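Local structure of lipolytic enzyme, G-D-S-L family (Bacteroides thetaiotaomicron, 7BR2) at residues A[38-43]-A[52-57]; A[14-17]-A[21-24]; A[371-376]-A[384-389]; A[85-90]-A[164-169]. The protein metabolises the drug diltiazem in the gut, acting as a bacterial serine esterase of the SGNH (GDSL) hydrolase family. All blocks are in the same frame, centred on the assembly; numbering follows the deposited sequence.

Interaction 1: A[38-43]-A[52-57]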
loop_
_atom_site.group_PDB
_atom_site.type_symbol
_atom_site.label_atom_id
_atom_site.label_comp_id
_atom_site.label_asym_id
_atom_site.label_seq_id
_atom_site.Cartn_x
_atom_site.Cartn_y
_atom_site.Cartn_z
ATOM N N PHE A 38 1.475 -1.894 -2.118
ATOM C CA PHE A 38 0.191 -2.588 -2.204
ATOM C C PHE A 38 -0.820 -1.767 -3.007
ATOM O O PHE A 38 -1.613 -2.319 -3.784
ATOM C CB PHE A 38 -0.318 -2.866 -0.784
ATOM C CG PHE A 38 0.551 -3.832 0.006
ATOM C CD1 PHE A 38 1.418 -4.708 -0.638
ATOM C CD2 PHE A 38 0.487 -3.864 1.398
ATOM C CE1 PHE A 38 2.201 -5.594 0.084
ATOM C CE2 PHE A 38 1.282 -4.742 2.132
ATOM C CZ PHE A 38 2.131 -5.616 1.474
ATOM N N ILE A 39 -0.779 -0.441 -2.857
ATOM C CA ILE A 39 -1.649 0.436 -3.645
ATOM C C ILE A 39 -1.307 0.348 -5.133
ATOM O O ILE A 39 -2.196 0.233 -5.999
ATOM C CB ILE A 39 -1.552 1.884 -3.134
ATOM C CG1 ILE A 39 -2.147 2.023 -1.729
ATOM C CG2 ILE A 39 -2.262 2.823 -4.087
ATOM C CD1 ILE A 39 -1.812 3.383 -1.046
ATOM N N TRP A 40 -0.011 0.424 -5.459
ATOM C CA TRP A 40 0.392 0.259 -6.851
ATOM C C TRP A 40 -0.037 -1.108 -7.372
ATOM O O TRP A 40 -0.504 -1.218 -8.508
ATOM C CB TRP A 40 1.904 0.458 -7.000
ATOM C CG TRP A 40 2.359 0.794 -8.407
ATOM C CD1 TRP A 40 1.583 0.870 -9.533
ATOM C CD2 TRP A 40 3.702 1.092 -8.828
ATOM N NE1 TRP A 40 2.358 1.191 -10.620
ATOM C CE2 TRP A 40 3.660 1.335 -10.217
ATOM C CE3 TRP A 40 4.936 1.173 -8.163
ATOM C CZ2 TRP A 40 4.808 1.657 -10.956
ATOM C CZ3 TRP A 40 6.076 1.492 -8.897
ATOM C CH2 TRP A 40 6.003 1.728 -10.280
ATOM N N LEU A 41 0.093 -2.156 -6.547
ATOM C CA LEU A 41 -0.351 -3.489 -6.951
ATOM C C LEU A 41 -1.832 -3.490 -7.329
ATOM O O LEU A 41 -2.247 -4.142 -8.300
ATOM C CB LEU A 41 -0.086 -4.480 -5.813
ATOM C CG LEU A 41 -0.450 -5.945 -6.057
ATOM C CD1 LEU A 41 0.293 -6.455 -7.268
ATOM C CD2 LEU A 41 -0.103 -6.794 -4.815
ATOM N N TYR A 42 -2.647 -2.774 -6.559
ATOM C CA TYR A 42 -4.047 -2.636 -6.938
ATOM C C TYR A 42 -4.179 -2.018 -8.325
ATOM O O TYR A 42 -4.905 -2.532 -9.183
ATOM C CB TYR A 42 -4.803 -1.793 -5.917
ATOM C CG TYR A 42 -6.267 -1.656 -6.250
ATOM C CD1 TYR A 42 -7.183 -2.606 -5.821
ATOM C CD2 TYR A 42 -6.737 -0.574 -6.992
ATOM C CE1 TYR A 42 -8.530 -2.483 -6.122
ATOM C CE2 TYR A 42 -8.080 -0.442 -7.292
ATOM C CZ TYR A 42 -8.971 -1.400 -6.855
ATOM O OH TYR A 42 -10.305 -1.286 -7.146
ATOM N N TYR A 43 -3.488 -0.900 -8.566
ATOM C CA TYR A 43 -3.636 -0.268 -9.881
ATOM C C TYR A 43 -3.078 -1.145 -11.000
ATOM O O TYR A 43 -3.602 -1.125 -12.116
ATOM C CB TYR A 43 -2.935 1.090 -9.911
ATOM C CG TYR A 43 -3.739 2.208 -9.305
ATOM C CD1 TYR A 43 -3.785 2.399 -7.932
ATOM C CD2 TYR A 43 -4.477 3.064 -10.112
ATOM C CE1 TYR A 43 -4.536 3.428 -7.383
ATOM C CE2 TYR A 43 -5.230 4.083 -9.579
ATOM C CZ TYR A 43 -5.259 4.265 -8.214
ATOM O OH TYR A 43 -6.006 5.301 -7.690
ATOM N N ILE A 52 0.691 3.725 -14.257
ATOM C CA ILE A 52 1.045 4.809 -13.365
ATOM C C ILE A 52 2.404 4.475 -12.755
ATOM O O ILE A 52 2.943 3.384 -12.955
ATOM C CB ILE A 52 -0.004 5.014 -12.253
ATOM C CG1 ILE A 52 -0.002 3.801 -11.312
ATOM C CG2 ILE A 52 -1.391 5.184 -12.864
ATOM C CD1 ILE A 52 -0.645 4.066 -9.992
ATOM N N ARG A 53 2.912 5.398 -11.939
ATOM C CA ARG A 53 4.158 5.201 -11.210
ATOM C C ARG A 53 3.970 5.707 -9.792
ATOM O O ARG A 53 3.515 6.832 -9.592
ATOM C CB ARG A 53 5.338 5.922 -11.871
ATOM C CG ARG A 53 6.024 5.077 -12.912
ATOM C CD ARG A 53 7.022 5.872 -13.750
ATOM N NE ARG A 53 7.492 5.044 -14.854
ATOM C CZ ARG A 53 8.468 4.150 -14.741
ATOM N NH1 ARG A 53 9.086 3.974 -13.572
ATOM N NH2 ARG A 53 8.814 3.425 -15.789
ATOM N N VAL A 54 4.266 4.842 -8.827
ATOM C CA VAL A 54 4.265 5.171 -7.410
ATOM C C VAL A 54 5.708 5.245 -6.917
ATOM O O VAL A 54 6.563 4.463 -7.348
ATOM C CB VAL A 54 3.442 4.130 -6.633
ATOM C CG1 VAL A 54 3.491 4.384 -5.133
ATOM C CG2 VAL A 54 2.010 4.167 -7.145
ATOM N N PHE A 55 5.979 6.195 -6.021
ATOM C CA PHE A 55 7.308 6.415 -5.460
ATOM C C PHE A 55 7.229 6.373 -3.947
ATOM O O PHE A 55 6.384 7.042 -3.338
ATOM C CB PHE A 55 7.894 7.766 -5.906
ATOM C CG PHE A 55 8.111 7.871 -7.388
ATOM C CD1 PHE A 55 7.057 8.218 -8.237
ATOM C CD2 PHE A 55 9.358 7.621 -7.944
ATOM C CE1 PHE A 55 7.247 8.312 -9.612
ATOM C CE2 PHE A 55 9.558 7.720 -9.318
ATOM C CZ PHE A 55 8.497 8.066 -10.152
ATOM N N ASN A 56 8.095 5.572 -3.354
ATOM C CA ASN A 56 8.375 5.640 -1.928
ATOM C C ASN A 56 9.206 6.894 -1.628
ATOM O O ASN A 56 10.333 7.025 -2.112
ATOM C CB ASN A 56 9.123 4.370 -1.533
ATOM C CG ASN A 56 9.436 4.286 -0.049
ATOM O OD1 ASN A 56 9.329 5.270 0.689
ATOM N ND2 ASN A 56 9.871 3.101 0.385
ATOM N N GLY A 57 8.665 7.830 -0.843
ATOM C CA GLY A 57 9.441 8.987 -0.425
ATOM C C GLY A 57 9.526 9.053 1.085
ATOM O O GLY A 57 9.393 10.116 1.696
#
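Trp40 and Tyr43 of helix 35-46 bury apolar surface against Ile52 and Val54, a helix-on-sheet contact at strand 53-58, an edge strand of the five-stranded parallel sheet. The indole does most of the work. With CG swung opposite the backbone N (chi1 -159°), it reaches from the helix across the strand, and one face lies on the backbone: Arg53 CA stands 3.5 Å above the ring plane and Val54 N 3.6 Å, both offset toward the rim. On that same face Val54 CG2 makes a CH-pi contact, 4.0 Å from the centroid of the five-membered ring of Trp40. Farther along, Trp40 CD1 touches Ile52 CG1 at 3.8 Å, while Trp40 CZ3 comes to 3.4 Å from Val54 O. Trp40 NE1 is hydrogen-bonded to Tyr435 OH. Ile52 takes a chi1 of 67° that sets CG1 between its backbone N and carbonyl carbon; CD1 then sits over the Tyr43 ring, 4.1 Å from its centroid. The Tyr43 hydroxyl is hydrogen-bonded to Gln224 and to Phe16 N. The CB of Arg53 points away from the helix, though its CG still touches the indole at CZ2; its guanidinium forms a salt bridge with Asp428. Cutting Trp40 back to an alanine is likely to leave the backbone of Arg53 and Val54 uncovered, opening a gap between helix and strand and depriving Tyr435 OH of its indole partner. Strands 21-26 and 53-58 are parallel neighbours with helix 35-46 between them in the chain, a beta-alpha-beta crossover, as expected of the three-layer alpha/beta fold of SGNH hydrolases.

Interaction 2: A[14-17]-A[21-24]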
loop_
_atom_site.group_PDB
_atom_site.type_symbol
_atom_site.label_atom_id
_atom_site.label_comp_id
_atom_site.label_asym_id
_atom_site.label_seq_id
_atom_site.Cartn_x
_atom_site.Cartn_y
_atom_site.Cartn_z
ATOM N N LYS A 14 -9.123 11.853 -5.269
ATOM C CA LYS A 14 -9.370 11.411 -6.634
ATOM C C LYS A 14 -8.460 10.237 -6.982
ATOM O O LYS A 14 -7.308 10.196 -6.540
ATOM C CB LYS A 14 -9.145 12.522 -7.656
ATOM C CG LYS A 14 -10.361 13.350 -7.985
ATOM C CD LYS A 14 -9.959 14.462 -8.941
ATOM C CE LYS A 14 -9.158 15.566 -8.272
ATOM N NZ LYS A 14 -8.862 16.669 -9.237
ATOM N N PRO A 15 -8.951 9.266 -7.752
ATOM C CA PRO A 15 -8.094 8.150 -8.166
ATOM C C PRO A 15 -6.948 8.627 -9.047
ATOM O O PRO A 15 -7.005 9.685 -9.673
ATOM C CB PRO A 15 -9.042 7.243 -8.962
ATOM C CG PRO A 15 -10.243 8.101 -9.285
ATOM C CD PRO A 15 -10.351 9.091 -8.187
ATOM N N PHE A 16 -5.884 7.831 -9.084
ATOM C CA PHE A 16 -4.812 8.100 -10.034
ATOM C C PHE A 16 -5.277 7.730 -11.446
ATOM O O PHE A 16 -6.106 6.832 -11.635
ATOM C CB PHE A 16 -3.551 7.304 -9.651
ATOM C CG PHE A 16 -3.090 7.519 -8.219
ATOM C CD1 PHE A 16 -3.087 8.781 -7.660
ATOM C CD2 PHE A 16 -2.663 6.447 -7.437
ATOM C CE1 PHE A 16 -2.661 8.982 -6.344
ATOM C CE2 PHE A 16 -2.233 6.641 -6.115
ATOM C CZ PHE A 16 -2.238 7.913 -5.571
ATOM N N LYS A 17 -4.743 8.431 -12.448
ATOM C CA LYS A 17 -5.089 8.183 -13.850
ATOM C C LYS A 17 -3.806 7.960 -14.655
ATOM O O LYS A 17 -2.697 8.103 -14.135
ATOM C CB LYS A 17 -5.919 9.324 -14.455
ATOM C CG LYS A 17 -5.140 10.612 -14.666
ATOM C CD LYS A 17 -6.032 11.721 -15.258
ATOM C CE LYS A 17 -5.278 13.056 -15.443
ATOM N NZ LYS A 17 -4.188 12.999 -16.476
ATOM N N ARG A 21 2.325 10.286 -11.493
ATOM C CA ARG A 21 3.513 10.008 -10.694
ATOM C C ARG A 21 3.134 10.338 -9.251
ATOM O O ARG A 21 3.128 11.509 -8.856
ATOM C CB ARG A 21 4.700 10.825 -11.195
ATOM C CG ARG A 21 5.037 10.568 -12.670
ATOM C CD ARG A 21 6.014 11.600 -13.226
ATOM N NE ARG A 21 7.333 11.545 -12.581
ATOM C CZ ARG A 21 8.252 10.605 -12.808
ATOM N NH1 ARG A 21 8.013 9.601 -13.656
ATOM N NH2 ARG A 21 9.415 10.659 -12.175
ATOM N N ALA A 22 2.747 9.322 -8.492
ATOM C CA ALA A 22 2.245 9.487 -7.133
ATOM C C ALA A 22 3.376 9.233 -6.145
ATOM O O ALA A 22 3.829 8.094 -5.998
ATOM C CB ALA A 22 1.079 8.534 -6.882
ATOM N N VAL A 23 3.823 10.284 -5.451
ATOM C CA VAL A 23 4.908 10.183 -4.479
ATOM C C VAL A 23 4.309 10.206 -3.083
ATOM O O VAL A 23 3.542 11.119 -2.746
ATOM C CB VAL A 23 5.924 11.321 -4.649
ATOM C CG1 VAL A 23 7.033 11.191 -3.606
ATOM C CG2 VAL A 23 6.501 11.343 -6.074
ATOM N N PHE A 24 4.675 9.210 -2.259
ATOM C CA PHE A 24 4.213 9.100 -0.872
ATOM C C PHE A 24 5.329 9.556 0.059
ATOM O O PHE A 24 6.247 8.790 0.361
ATOM C CB PHE A 24 3.804 7.666 -0.552
ATOM C CG PHE A 24 2.519 7.249 -1.190
ATOM C CD1 PHE A 24 2.504 6.736 -2.479
ATOM C CD2 PHE A 24 1.319 7.364 -0.502
ATOM C CE1 PHE A 24 1.305 6.345 -3.085
ATOM C CE2 PHE A 24 0.129 6.973 -1.084
ATOM C CZ PHE A 24 0.118 6.465 -2.386
#
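In Phe16 a chi1 of -54° holds CG beside the backbone N, and a chi2 of -42° turns the ring so that one face settles on the methyl of Ala22. The ring thus reaches from the loop ahead of strand 21-26 over the start of that strand. Ala22 CB stands 19° off the ring normal, at 3.8 Å from the Phe16 ring centroid, a clear CH-pi contact. It is displaced toward the outer end of the ring: Phe16 CZ is 3.6 Å from Ala22 CB, with CE1 and CE2 only slightly farther from the methyl. Two residues along, Phe24 extends its side chain over the same side of the sheet, and its CZ lies near the plane of the Phe16 ring, 4.2 Å from Phe16 CZ. The small Ala22 side chain lets the larger ring come down close to the strand, beside Phe24. No hydrogen bond joins the two segments; the contact is wholly apolar and buried. Around it, Val82 and Met84 of the adjoining strand touch Phe16, whose ring also meets that of Tyr43. Phe24 is met edge-to-face by Phe220 and touches Ile39 and His36. The loop thus folds over strand 21-26, which is flanked in the parallel sheet by strands 53-58 and 82-85. In the SGNH fold this strand leads into the motif carrying the nucleophilic serine, here probably Ser28, which has a triad-like geometry with His207 and Asp204.

Interaction 3: A[371-376]-A[384-389]; sequences WCQFGF and FANDRK
Gln373 grips the turn at Phe384 tightly, whereas the Phe374-Phe384 ring pair beside it makes a slighter touch, at which Phe384 faces solvent while Phe374 is buried. Bent at chi2 (-61°), the Gln373 side chain brings OE1 to 2.8 Å from Phe384 N; the N-H points almost straight at the oxygen, at 171°, but comes from well above the carbonyl plane. On the other side of that amide, Gln373 NE2 lies 2.8 Å from Asn386 OD1, and it donates to a water at 3.1 Å. The water also accepts from Asn386 N at 3.0 Å, so one buried amide reaches two points of the turn. Asn386 ND2 is hydrogen-bonded to Tyr369 OH. On the loose side, only the outer ends of the rings meet, with Phe374 CZ at 3.6 Å from Phe384 CZ, although the Phe384 ring also lies along Gln373 CG and CD. The contact joins the end of helix 344-377 to the loop leading into helix 388-397, where Asp387 is the N-cap and its OD1 accepts from Ala390 N. Phe374 also packs on Arg70 and Asp74 of helix 64-75, and Trp371 meets Trp403 of helix 402-406 edge-to-face.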
loop_
_atom_site.group_PDB
_atom_site.type_symbol
_atom_site.label_atom_id
_atom_site.label_comp_id
_atom_site.label_asym_id
_atom_site.label_seq_id
_atom_site.Cartn_x
_atom_site.Cartn_y
_atom_site.Cartn_z
ATOM N N TRP A 371 18.763 8.207 2.642
ATOM C CA TRP A 371 19.143 8.499 4.021
ATOM C C TRP A 371 20.598 8.942 4.084
ATOM O O TRP A 371 20.933 9.912 4.772
ATOM C CB TRP A 371 18.940 7.315 4.966
ATOM C CG TRP A 371 19.329 7.762 6.362
ATOM C CD1 TRP A 371 18.514 8.349 7.290
ATOM C CD2 TRP A 371 20.645 7.746 6.949
ATOM N NE1 TRP A 371 19.227 8.667 8.412
ATOM C CE2 TRP A 371 20.536 8.315 8.231
ATOM C CE3 TRP A 371 21.899 7.301 6.516
ATOM C CZ2 TRP A 371 21.631 8.450 9.085
ATOM C CZ3 TRP A 371 22.988 7.440 7.368
ATOM C CH2 TRP A 371 22.844 8.008 8.634
ATOM N N CYS A 372 21.490 8.245 3.378
ATOM C CA CYS A 372 22.880 8.698 3.399
ATOM C C CYS A 372 22.974 10.160 2.985
ATOM O O CYS A 372 23.672 10.962 3.626
ATOM C CB CYS A 372 23.747 7.810 2.497
ATOM S SG CYS A 372 23.985 6.165 3.220
ATOM N N GLN A 373 22.179 10.546 1.994
ATOM C CA GLN A 373 22.327 11.892 1.451
ATOM C C GLN A 373 21.751 12.944 2.390
ATOM O O GLN A 373 22.420 13.936 2.693
ATOM C CB GLN A 373 21.685 11.988 0.061
ATOM C CG GLN A 373 22.545 11.356 -1.050
ATOM C CD GLN A 373 23.925 12.016 -1.216
ATOM O OE1 GLN A 373 24.197 13.061 -0.633
ATOM N NE2 GLN A 373 24.787 11.408 -2.037
ATOM N N PHE A 374 20.504 12.770 2.837
ATOM C CA PHE A 374 19.861 13.818 3.624
ATOM C C PHE A 374 20.026 13.640 5.134
ATOM O O PHE A 374 20.026 14.634 5.874
ATOM C CB PHE A 374 18.378 13.901 3.253
ATOM C CG PHE A 374 18.160 14.248 1.820
ATOM C CD1 PHE A 374 18.217 15.560 1.393
ATOM C CD2 PHE A 374 17.929 13.250 0.878
ATOM C CE1 PHE A 374 18.036 15.870 0.049
ATOM C CE2 PHE A 374 17.743 13.551 -0.459
ATOM C CZ PHE A 374 17.802 14.863 -0.877
ATOM N N GLY A 375 20.197 12.413 5.610
ATOM C CA GLY A 375 20.427 12.174 7.015
ATOM C C GLY A 375 21.873 12.288 7.451
ATOM O O GLY A 375 22.133 12.283 8.656
ATOM N N PHE A 376 22.828 12.393 6.515
ATOM C CA PHE A 376 24.219 12.621 6.907
ATOM C C PHE A 376 24.921 13.675 6.045
ATOM O O PHE A 376 25.441 14.660 6.578
ATOM C CB PHE A 376 25.022 11.318 6.887
ATOM C CG PHE A 376 26.476 11.518 7.143
ATOM C CD1 PHE A 376 26.933 11.805 8.423
ATOM C CD2 PHE A 376 27.399 11.427 6.111
ATOM C CE1 PHE A 376 28.282 11.996 8.670
ATOM C CE2 PHE A 376 28.748 11.613 6.354
ATOM C CZ PHE A 376 29.191 11.899 7.639
ATOM N N PHE A 384 24.715 15.189 -2.380
ATOM C CA PHE A 384 24.905 14.765 -3.770
ATOM C C PHE A 384 26.336 14.989 -4.261
ATOM O O PHE A 384 26.584 14.988 -5.473
ATOM C CB PHE A 384 23.910 15.470 -4.714
ATOM C CG PHE A 384 22.464 15.142 -4.440
ATOM C CD1 PHE A 384 22.082 13.861 -4.052
ATOM C CD2 PHE A 384 21.491 16.129 -4.526
ATOM C CE1 PHE A 384 20.735 13.556 -3.800
ATOM C CE2 PHE A 384 20.134 15.836 -4.268
ATOM C CZ PHE A 384 19.760 14.553 -3.901
ATOM N N ALA A 385 27.289 15.181 -3.342
ATOM C CA ALA A 385 28.686 15.331 -3.748
ATOM C C ALA A 385 29.184 14.070 -4.450
ATOM O O ALA A 385 29.724 14.141 -5.561
ATOM C CB ALA A 385 29.561 15.659 -2.534
ATOM N N ASN A 386 28.983 12.909 -3.821
ATOM C CA ASN A 386 29.286 11.602 -4.401
ATOM C C ASN A 386 30.707 11.559 -4.950
ATOM O O ASN A 386 30.955 11.100 -6.069
ATOM C CB ASN A 386 28.252 11.244 -5.479
ATOM C CG ASN A 386 26.880 10.947 -4.887
ATOM O OD1 ASN A 386 26.767 10.451 -3.774
ATOM N ND2 ASN A 386 25.842 11.286 -5.611
ATOM N N ASP A 387 31.652 12.038 -4.138
ATOM C CA ASP A 387 33.034 12.215 -4.569
ATOM C C ASP A 387 33.982 11.825 -3.438
ATOM O O ASP A 387 33.567 11.306 -2.400
ATOM C CB ASP A 387 33.277 13.670 -4.997
ATOM C CG ASP A 387 32.927 14.673 -3.894
ATOM O OD1 ASP A 387 32.662 14.271 -2.734
ATOM O OD2 ASP A 387 32.959 15.875 -4.169
ATOM N N ARG A 388 35.270 12.148 -3.627
ATOM C CA ARG A 388 36.297 11.766 -2.663
ATOM C C ARG A 388 36.116 12.493 -1.340
ATOM O O ARG A 388 36.356 11.913 -0.277
ATOM C CB ARG A 388 37.695 12.030 -3.227
ATOM C CG ARG A 388 38.833 11.889 -2.205
ATOM C CD ARG A 388 38.978 10.461 -1.657
ATOM N NE ARG A 388 38.815 9.466 -2.714
ATOM C CZ ARG A 388 38.740 8.150 -2.529
ATOM N NH1 ARG A 388 38.832 7.627 -1.318
ATOM N NH2 ARG A 388 38.584 7.354 -3.574
ATOM N N LYS A 389 35.706 13.767 -1.370
ATOM C CA LYS A 389 35.466 14.434 -0.096
ATOM C C LYS A 389 34.271 13.819 0.637
ATOM O O LYS A 389 34.264 13.766 1.876
ATOM C CB LYS A 389 35.278 15.936 -0.291
ATOM C CG LYS A 389 35.230 16.677 1.055
ATOM C CD LYS A 389 34.958 18.166 0.884
ATOM C CE LYS A 389 35.154 18.939 2.187
ATOM N NZ LYS A 389 36.032 20.145 1.941
HETATM O O HOH W 1 27.420 12.804 -1.224
#

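Interaction 4: A[85-90]-A[164-169]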
loop_
_atom_site.group_PDB
_atom_site.type_symbol
_atom_site.label_atom_id
_atom_site.label_comp_id
_atom_site.label_asym_id
_atom_site.label_seq_id
_atom_site.Cartn_x
_atom_site.Cartn_y
_atom_site.Cartn_z
ATOM N N VAL A 85 1.297 13.374 1.703
ATOM C CA VAL A 85 2.141 13.887 2.781
ATOM C C VAL A 85 1.632 13.331 4.109
ATOM O O VAL A 85 0.471 13.548 4.470
ATOM C CB VAL A 85 2.166 15.426 2.802
ATOM C CG1 VAL A 85 3.072 15.951 3.904
ATOM C CG2 VAL A 85 2.582 15.988 1.437
ATOM N N THR A 86 2.481 12.576 4.810
ATOM C CA THR A 86 2.153 12.003 6.112
ATOM C C THR A 86 3.343 12.149 7.053
ATOM O O THR A 86 4.498 11.997 6.637
ATOM C CB THR A 86 1.751 10.528 6.001
ATOM O OG1 THR A 86 1.283 10.072 7.279
ATOM C CG2 THR A 86 2.930 9.655 5.543
ATOM N N PHE A 87 3.062 12.474 8.311
ATOM C CA PHE A 87 4.105 12.693 9.306
ATOM C C PHE A 87 3.446 12.737 10.674
ATOM O O PHE A 87 2.216 12.709 10.795
ATOM C CB PHE A 87 4.891 13.987 9.049
ATOM C CG PHE A 87 4.081 15.236 9.248
ATOM C CD1 PHE A 87 3.089 15.583 8.347
ATOM C CD2 PHE A 87 4.301 16.054 10.345
ATOM C CE1 PHE A 87 2.337 16.726 8.536
ATOM C CE2 PHE A 87 3.559 17.194 10.536
ATOM C CZ PHE A 87 2.574 17.535 9.631
ATOM N N GLY A 88 4.271 12.794 11.717
ATOM C CA GLY A 88 3.773 12.968 13.068
ATOM C C GLY A 88 4.205 11.885 14.036
ATOM O O GLY A 88 4.249 12.131 15.241
ATOM N N MET A 89 4.470 10.676 13.544
ATOM C CA MET A 89 4.863 9.615 14.468
ATOM C C MET A 89 6.141 9.981 15.220
ATOM O O MET A 89 6.255 9.737 16.430
ATOM C CB MET A 89 5.019 8.287 13.731
ATOM C CG MET A 89 5.396 7.123 14.654
ATOM S SD MET A 89 4.183 6.701 15.938
ATOM C CE MET A 89 2.870 5.938 14.986
ATOM N N ASN A 90 7.107 10.590 14.527
ATOM C CA ASN A 90 8.333 11.051 15.165
ATOM C C ASN A 90 8.168 12.436 15.764
ATOM O O ASN A 90 8.724 12.717 16.827
ATOM C CB ASN A 90 9.480 11.031 14.157
ATOM C CG ASN A 90 9.893 9.628 13.792
ATOM O OD1 ASN A 90 10.134 8.795 14.676
ATOM N ND2 ASN A 90 9.943 9.339 12.495
ATOM N N GLU A 164 -5.233 16.903 12.657
ATOM C CA GLU A 164 -6.268 17.929 12.523
ATOM C C GLU A 164 -5.707 19.205 11.917
ATOM O O GLU A 164 -6.380 19.866 11.111
ATOM C CB GLU A 164 -6.930 18.212 13.876
ATOM C CG GLU A 164 -8.295 17.548 14.077
ATOM C CD GLU A 164 -9.240 17.732 12.870
ATOM O OE1 GLU A 164 -9.637 18.892 12.588
ATOM O OE2 GLU A 164 -9.610 16.727 12.222
ATOM N N TYR A 165 -4.480 19.574 12.289
ATOM C CA TYR A 165 -3.862 20.715 11.621
ATOM C C TYR A 165 -3.707 20.450 10.121
ATOM O O TYR A 165 -3.949 21.343 9.293
ATOM C CB TYR A 165 -2.515 21.045 12.247
ATOM C CG TYR A 165 -2.038 22.410 11.830
ATOM C CD1 TYR A 165 -1.411 22.603 10.601
ATOM C CD2 TYR A 165 -2.238 23.510 12.641
ATOM C CE1 TYR A 165 -0.990 23.853 10.197
ATOM C CE2 TYR A 165 -1.811 24.772 12.251
ATOM C CZ TYR A 165 -1.190 24.934 11.025
ATOM O OH TYR A 165 -0.768 26.181 10.634
ATOM N N GLN A 166 -3.332 19.217 9.757
ATOM C CA GLN A 166 -3.286 18.844 8.346
ATOM C C GLN A 166 -4.649 19.010 7.680
ATOM O O GLN A 166 -4.751 19.587 6.592
ATOM C CB GLN A 166 -2.817 17.400 8.196
ATOM C CG GLN A 166 -1.344 17.183 8.265
ATOM C CD GLN A 166 -1.002 15.737 8.031
ATOM O OE1 GLN A 166 -1.157 14.901 8.921
ATOM N NE2 GLN A 166 -0.554 15.423 6.820
ATOM N N ARG A 167 -5.703 18.477 8.309
ATOM C CA ARG A 167 -7.045 18.531 7.726
ATOM C C ARG A 167 -7.462 19.972 7.448
ATOM O O ARG A 167 -7.946 20.296 6.356
ATOM C CB ARG A 167 -8.053 17.827 8.648
ATOM C CG ARG A 167 -9.477 17.676 8.068
ATOM C CD ARG A 167 -10.544 17.333 9.145
ATOM N NE ARG A 167 -10.340 16.051 9.843
ATOM C CZ ARG A 167 -10.815 14.869 9.426
ATOM N NH1 ARG A 167 -11.534 14.781 8.310
ATOM N NH2 ARG A 167 -10.578 13.763 10.129
ATOM N N GLU A 168 -7.243 20.862 8.416
ATOM C CA GLU A 168 -7.678 22.240 8.237
ATOM C C GLU A 168 -6.823 22.976 7.215
ATOM O O GLU A 168 -7.350 23.801 6.451
ATOM C CB GLU A 168 -7.669 22.962 9.584
ATOM C CG GLU A 168 -8.570 22.253 10.587
ATOM C CD GLU A 168 -8.406 22.722 12.020
ATOM O OE1 GLU A 168 -7.593 23.641 12.270
ATOM O OE2 GLU A 168 -9.090 22.150 12.903
ATOM N N SER A 169 -5.515 22.678 7.156
ATOM C CA SER A 169 -4.695 23.246 6.090
ATOM C C SER A 169 -5.211 22.807 4.724
ATOM O O SER A 169 -5.308 23.620 3.793
ATOM C CB SER A 169 -3.227 22.844 6.284
ATOM O OG SER A 169 -2.403 23.371 5.253
HETATM O O HOH W 2 0.031 12.550 9.390
#
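Gln166, from helix 155-173, lays its amide beside the Phe87 ring and directs its nitrogen to the carbonyl of Val85. Gln166 CD is 3.5 Å from Phe87 CE1, the amide and ring planes lying 57° apart, and the two side chains run past each other in opposite directions. Gln166 NE2 donates to Val85 O at 3.2 Å, but the bond is weak and bent, at 128°. The other end of the amide works through a water that sits 2.7 Å from Gln166 OE1 and 2.6 Å from Phe87 O; with more acceptors around it than protons, it cannot serve all of them at once. Beyond CG the Gln166 chain is extended (chi2 -177°), which carries the amide from the helix to the end of strand 82-85. In the next shell, Thr135 OG1 makes a weak bond to Val85 O, the Phe117 ring lies nearly parallel to that of Phe87, and Ile162, Ala64 and Met67 also touch Phe87. A leucine replacing Gln166 would probably leave Val85 O without this donor and the water without one of its acceptors. Gly88-Met89-Asn90, followed by Asp91, resembles the GxND block of SGNH hydrolases, whose asparagine lines the oxyanion hole in relatives. Chemically, the buried amide and water meet buried backbone carbonyls where the strand ends, linking the helix to the base of that loop by one weak direct bond and a water-mediated link.

How the interactions relate
Following the chain from the N terminus, interaction 2 comes first, closing the short turn between 14-17 and 21-24. Interaction 1 then closes the loop from helix 35-46 to strand 53-58, interaction 4 the much longer excursion from 85-90 to 164-169, and interaction 3 the connection from 371-376 to 384-389. All four lie in series; none encloses or crosses another. Interactions 1 and 2 touch directly, through probable hydrogen bonds between neighbouring strands 21-26 and 53-58. Interaction 4 joins a helix to the same sheet beyond strand 82-85, about 19 Å from interaction 2 between centres. Interaction 3 lies apart, tying helices of the C-terminal half, about 27 Å from interaction 1 between centres.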